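Local coordinates for uncharacterized protein (Thermoplasma acidophilum, PDB 3M4R) that is of unknown function but forms the zinc-binding class II aldolase/adducin-type domain of a longer protein, probably an oxidoreductase of the short-chain dehydrogenase family, at residues H132-I136 and N206-R210; D16-V20 and Y125-M129. All blocks are in the same frame, centred on the assembly; numbering follows the deposited sequence.

Contact 1: H132-I136 and N206-R210; sequences HADAI and NIVSR. With ZN (zinc ion), chain B.
Val208, on helix 197-215, reaches with both methyl groups into the first turn of helix 134-140, where Ala133, Ala135 and Ile136 receive it. With Val208 CG1 anti to the backbone N (chi1 171°), Val208 CG2 is placed beside that N and does most of the touching, 3.8 Å from Ala133 CB. Ile136 CG1 lies across the same valine branch, 4.0 Å from Val208 CG2, the two side chains at about a right angle. One step further along its side chain, Ile136 CD1 approaches Ile207 CG2 at 4.0 Å. Ala135 adds a looser contact, its CB 4.2 Å from the backbone O of Val208 and a little farther from Val208 CG1. The interface is thus largely apolar and buried, and its small alanines let the two backbones come near, with Ile136 CA 6.3 Å from Val208 CA. In this class II aldolase/adducin-type domain the long C-terminal helix 197-215 packs here on the segment that leaves strand 127-131, and Ala133 serves as N-cap of the short helix 134-140. Just before that cap, the His132 imidazole turns away from helix 197-215 and binds the zinc ion through NE2 at 2.1 Å. Glu116, His130 and His188 complete the protein ligands of the metal, and a water molecule sits 2.0 Å from the zinc.

Contact 2: D16-V20 and Y125-M129; sequences DIDEV and YKFVM
Lys126 and Asp16 form the charged part of this contact, a salt bridge with Lys126 NZ 2.8 Å from Asp16 OD2. The ammonium approaches from above the carboxylate plane, 53° out of it, and the two side chains cross at about a right angle. The lysine runs extended until its last torsion (chi4 76°), which swings NZ round to the aspartate. Both charged groups have further partners on strand 40-48: NZ is hydrogen-bonded to the carbonyl O of Lys44, and OD2 to Thr45 OG1. With an alanine in place of Asp16, the Lys126 ammonium would probably lose its carboxylate mate, keeping the Lys44 carbonyl, and Thr45 OG1 would lose this partner. Apolar and ring contacts centre on Phe127, which projects from the first residue of strand 127-131 toward helix 16-28. This N-terminal helix of the class II aldolase/adducin-type domain lies over the mixed sheet, its segment running roughly parallel to the strand, with the axes 10.9 Å apart. Val20 CB packs 4.2 Å from Phe127 CE2, and the Val20 backbone N lies at the ring edge, in its plane, 3.9 Å from Phe127 CE2; Val43 of strand 40-48 touches both residues. Glu19 supplies a mixed contact: its extended chain passes at about a right angle by the CZ and CE2 end of the ring, bringing Glu19 CG within 3.5 Å of Phe127 CE2 and Glu19 CD within 3.3 Å of Phe127 CZ. The carboxylate and ring planes are inclined by 34°, and Glu19 OE2 is hydrogen-bonded to the backbone N of Gly197, at the start of helix 197-215.

How the contacts relate
Contacts 1 and 2 lie about 20 Å apart, centre to centre, and are built from different segments, but they follow each other along one run of chain: strand 127-131 leads from contact 2 into helix 134-140 of contact 1. Contact 1 joins the start of one helix to another, mainly through buried aliphatic groups. Contact 2 sets a helix on a sheet strand and is only partly buried; it combines a phenylalanine with a salt bridge between partly exposed residues. Helix 197-215 touches on both, forming one side of contact 1 and, at its start, holding the glutamate of contact 2. Contact 1 holds the zinc ligand His132, whereas contact 2 has no ligand of the metal.

Contact 1: H132-I136 and N206-R210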
loop_
_atom_site.group_PDB
_atom_site.type_symbol
_atom_site.label_atom_id
_atom_site.label_comp_id
_atom_site.label_asym_id
_atom_site.label_seq_id
_atom_site.Cartn_x
_atom_site.Cartn_y
_atom_site.Cartn_z
ATOM N N HIS A 132 7.631 -0.434 -5.077
ATOM C CA HIS A 132 8.652 -1.386 -5.433
ATOM C C HIS A 132 9.983 -0.614 -5.505
ATOM O O HIS A 132 10.722 -0.712 -6.472
ATOM C CB HIS A 132 8.308 -2.074 -6.756
ATOM C CG HIS A 132 7.020 -2.845 -6.720
ATOM N ND1 HIS A 132 6.389 -3.265 -7.869
ATOM C CD2 HIS A 132 6.236 -3.257 -5.684
ATOM C CE1 HIS A 132 5.272 -3.902 -7.548
ATOM N NE2 HIS A 132 5.162 -3.922 -6.232
ATOM N N ALA A 133 10.265 0.160 -4.459
ATOM C CA ALA A 133 11.403 1.092 -4.438
ATOM C C ALA A 133 12.689 0.371 -4.808
ATOM O O ALA A 133 13.015 -0.651 -4.205
ATOM C CB ALA A 133 11.533 1.711 -3.070
ATOM N N ASP A 134 13.393 0.894 -5.811
ATOM C CA ASP A 134 14.660 0.318 -6.262
ATOM C C ASP A 134 15.695 0.020 -5.139
ATOM O O ASP A 134 16.239 -1.069 -5.086
ATOM C CB ASP A 134 15.301 1.212 -7.328
ATOM C CG ASP A 134 16.512 0.563 -7.955
ATOM O OD1 ASP A 134 16.300 -0.484 -8.617
ATOM O OD2 ASP A 134 17.661 1.073 -7.763
ATOM N N ALA A 135 15.958 0.981 -4.266
ATOM C CA ALA A 135 16.891 0.778 -3.162
ATOM C C ALA A 135 16.424 -0.317 -2.180
ATOM O O ALA A 135 17.241 -0.961 -1.523
ATOM C CB ALA A 135 17.135 2.094 -2.410
ATOM N N ILE A 136 15.123 -0.535 -2.076
ATOM C CA ILE A 136 14.621 -1.624 -1.226
ATOM C C ILE A 136 14.874 -2.976 -1.895
ATOM O O ILE A 136 15.225 -3.959 -1.221
ATOM C CB ILE A 136 13.149 -1.444 -0.890
ATOM C CG1 ILE A 136 12.974 -0.290 0.116
ATOM C CG2 ILE A 136 12.551 -2.742 -0.351
ATOM C CD1 ILE A 136 13.553 -0.518 1.543
ATOM N N ASN A 206 11.679 7.925 4.868
ATOM C CA ASN A 206 12.693 7.638 5.898
ATOM C C ASN A 206 13.302 6.262 5.685
ATOM O O ASN A 206 14.518 6.135 5.637
ATOM C CB ASN A 206 12.085 7.794 7.305
ATOM C CG ASN A 206 12.063 9.251 7.758
ATOM O OD1 ASN A 206 13.008 9.998 7.459
ATOM N ND2 ASN A 206 11.028 9.660 8.489
ATOM N N ILE A 207 12.468 5.257 5.429
ATOM C CA ILE A 207 12.965 3.892 5.231
ATOM C C ILE A 207 13.726 3.710 3.931
ATOM O O ILE A 207 14.829 3.126 3.919
ATOM C CB ILE A 207 11.847 2.861 5.310
ATOM C CG1 ILE A 207 11.373 2.727 6.772
ATOM C CG2 ILE A 207 12.301 1.511 4.744
ATOM C CD1 ILE A 207 9.942 2.203 6.871
ATOM N N VAL A 208 13.203 4.233 2.836
ATOM C CA VAL A 208 13.866 4.020 1.561
ATOM C C VAL A 208 15.198 4.776 1.555
ATOM O O VAL A 208 16.195 4.258 1.083
ATOM C CB VAL A 208 12.998 4.464 0.374
ATOM C CG1 VAL A 208 13.786 4.444 -0.904
ATOM C CG2 VAL A 208 11.731 3.544 0.263
ATOM N N SER A 209 15.197 5.989 2.104
ATOM C CA SER A 209 16.375 6.843 2.072
ATOM C C SER A 209 17.479 6.228 2.928
ATOM O O SER A 209 18.643 6.332 2.577
ATOM C CB SER A 209 16.044 8.302 2.446
ATOM O OG SER A 209 15.874 8.496 3.840
ATOM N N ARG A 210 17.099 5.538 4.001
ATOM C CA ARG A 210 18.033 4.736 4.785
ATOM C C ARG A 210 18.612 3.555 3.999
ATOM O O ARG A 210 19.820 3.262 4.098
ATOM C CB ARG A 210 17.423 4.277 6.116
ATOM C CG ARG A 210 17.120 5.446 7.047
ATOM C CD ARG A 210 16.289 5.065 8.271
ATOM N NE ARG A 210 17.139 4.507 9.319
ATOM C CZ ARG A 210 16.783 4.360 10.594
ATOM N NH1 ARG A 210 17.633 3.829 11.460
ATOM N NH2 ARG A 210 15.570 4.722 11.011
HETATM ZN ZN ZN B . 3.766 -5.084 -5.100
HETATM O O HOH W 1 3.802 -6.334 -6.690
#

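Contact 2: D16-V20 and Y125-M129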
loop_
_atom_site.group_PDB
_atom_site.type_symbol
_atom_site.label_atom_id
_atom_site.label_comp_id
_atom_site.label_asym_id
_atom_site.label_seq_id
_atom_site.Cartn_x
_atom_site.Cartn_y
_atom_site.Cartn_z
ATOM N N ASP A 16 -10.793 12.647 2.155
ATOM C CA ASP A 16 -9.880 11.536 2.205
ATOM C C ASP A 16 -9.304 11.201 0.840
ATOM O O ASP A 16 -8.129 10.914 0.736
ATOM C CB ASP A 16 -10.569 10.297 2.765
ATOM C CG ASP A 16 -10.817 10.414 4.267
ATOM O OD1 ASP A 16 -10.188 11.295 4.911
ATOM O OD2 ASP A 16 -11.638 9.642 4.797
ATOM N N ILE A 17 -10.131 11.216 -0.193
ATOM C CA ILE A 17 -9.613 10.925 -1.530
ATOM C C ILE A 17 -8.586 11.988 -1.996
ATOM O O ILE A 17 -7.552 11.654 -2.582
ATOM C CB ILE A 17 -10.764 10.677 -2.535
ATOM C CG1 ILE A 17 -11.394 9.280 -2.261
ATOM C CG2 ILE A 17 -10.245 10.734 -3.979
ATOM C CD1 ILE A 17 -12.818 9.032 -2.921
ATOM N N ASP A 18 -8.863 13.256 -1.754
ATOM C CA ASP A 18 -7.882 14.303 -2.086
ATOM C C ASP A 18 -6.549 14.034 -1.394
ATOM O O ASP A 18 -5.486 14.212 -1.993
ATOM C CB ASP A 18 -8.364 15.724 -1.729
ATOM C CG ASP A 18 -9.596 16.162 -2.520
ATOM O OD1 ASP A 18 -9.793 15.684 -3.642
ATOM O OD2 ASP A 18 -10.375 17.004 -2.015
ATOM N N GLU A 19 -6.601 13.607 -0.137
ATOM C CA GLU A 19 -5.365 13.310 0.610
ATOM C C GLU A 19 -4.566 12.134 0.014
ATOM O O GLU A 19 -3.375 12.247 -0.180
ATOM C CB GLU A 19 -5.673 13.031 2.088
ATOM C CG GLU A 19 -4.410 12.780 2.942
ATOM C CD GLU A 19 -4.696 12.924 4.438
ATOM O OE1 GLU A 19 -5.823 13.265 4.778
ATOM O OE2 GLU A 19 -3.829 12.660 5.276
ATOM N N VAL A 20 -5.225 11.024 -0.274
ATOM C CA VAL A 20 -4.563 9.858 -0.874
ATOM C C VAL A 20 -4.037 10.173 -2.270
ATOM O O VAL A 20 -2.978 9.660 -2.627
ATOM C CB VAL A 20 -5.475 8.565 -0.914
ATOM C CG1 VAL A 20 -6.499 8.566 -2.078
ATOM C CG2 VAL A 20 -4.570 7.293 -0.956
ATOM N N TYR A 125 -4.587 0.424 9.313
ATOM C CA TYR A 125 -4.304 1.833 9.350
ATOM C C TYR A 125 -5.094 2.487 8.221
ATOM O O TYR A 125 -5.363 1.876 7.159
ATOM C CB TYR A 125 -2.804 2.092 9.156
ATOM C CG TYR A 125 -1.953 2.279 10.426
ATOM C CD1 TYR A 125 -2.101 3.414 11.223
ATOM C CD2 TYR A 125 -0.957 1.357 10.776
ATOM C CE1 TYR A 125 -1.331 3.619 12.394
ATOM C CE2 TYR A 125 -0.134 1.553 11.919
ATOM C CZ TYR A 125 -0.337 2.690 12.740
ATOM O OH TYR A 125 0.437 2.923 13.882
ATOM N N LYS A 126 -5.516 3.721 8.455
ATOM C CA LYS A 126 -6.334 4.430 7.479
ATOM C C LYS A 126 -5.634 4.529 6.112
ATOM O O LYS A 126 -6.262 4.265 5.069
ATOM C CB LYS A 126 -6.735 5.802 8.012
ATOM C CG LYS A 126 -7.735 6.556 7.196
ATOM C CD LYS A 126 -8.180 7.808 7.913
ATOM C CE LYS A 126 -9.038 8.690 6.988
ATOM N NZ LYS A 126 -10.432 8.151 6.810
ATOM N N PHE A 127 -4.374 4.934 6.106
ATOM C CA PHE A 127 -3.611 5.097 4.856
ATOM C C PHE A 127 -2.539 4.014 4.772
ATOM O O PHE A 127 -1.871 3.724 5.741
ATOM C CB PHE A 127 -2.897 6.488 4.792
ATOM C CG PHE A 127 -3.829 7.637 4.593
ATOM C CD1 PHE A 127 -4.545 8.173 5.684
ATOM C CD2 PHE A 127 -4.003 8.196 3.331
ATOM C CE1 PHE A 127 -5.407 9.233 5.512
ATOM C CE2 PHE A 127 -4.903 9.273 3.156
ATOM C CZ PHE A 127 -5.591 9.781 4.243
ATOM N N VAL A 128 -2.362 3.440 3.588
ATOM C CA VAL A 128 -1.339 2.451 3.320
ATOM C C VAL A 128 -0.704 2.818 1.977
ATOM O O VAL A 128 -1.393 3.171 1.001
ATOM C CB VAL A 128 -1.940 1.038 3.215
ATOM C CG1 VAL A 128 -0.871 0.014 2.861
ATOM C CG2 VAL A 128 -2.672 0.637 4.519
HETATM N N MSE A 129 0.619 2.686 1.919
HETATM C CA MSE A 129 1.379 2.950 0.708
HETATM C C MSE A 129 2.321 1.795 0.431
HETATM O O MSE A 129 3.021 1.309 1.322
HETATM C CB MSE A 129 2.178 4.231 0.902
HETATM C CG MSE A 129 1.258 5.428 1.015
HETATM SE SE MSE A 129 2.344 7.039 1.223
HETATM C CE MSE A 129 0.815 8.203 1.418
#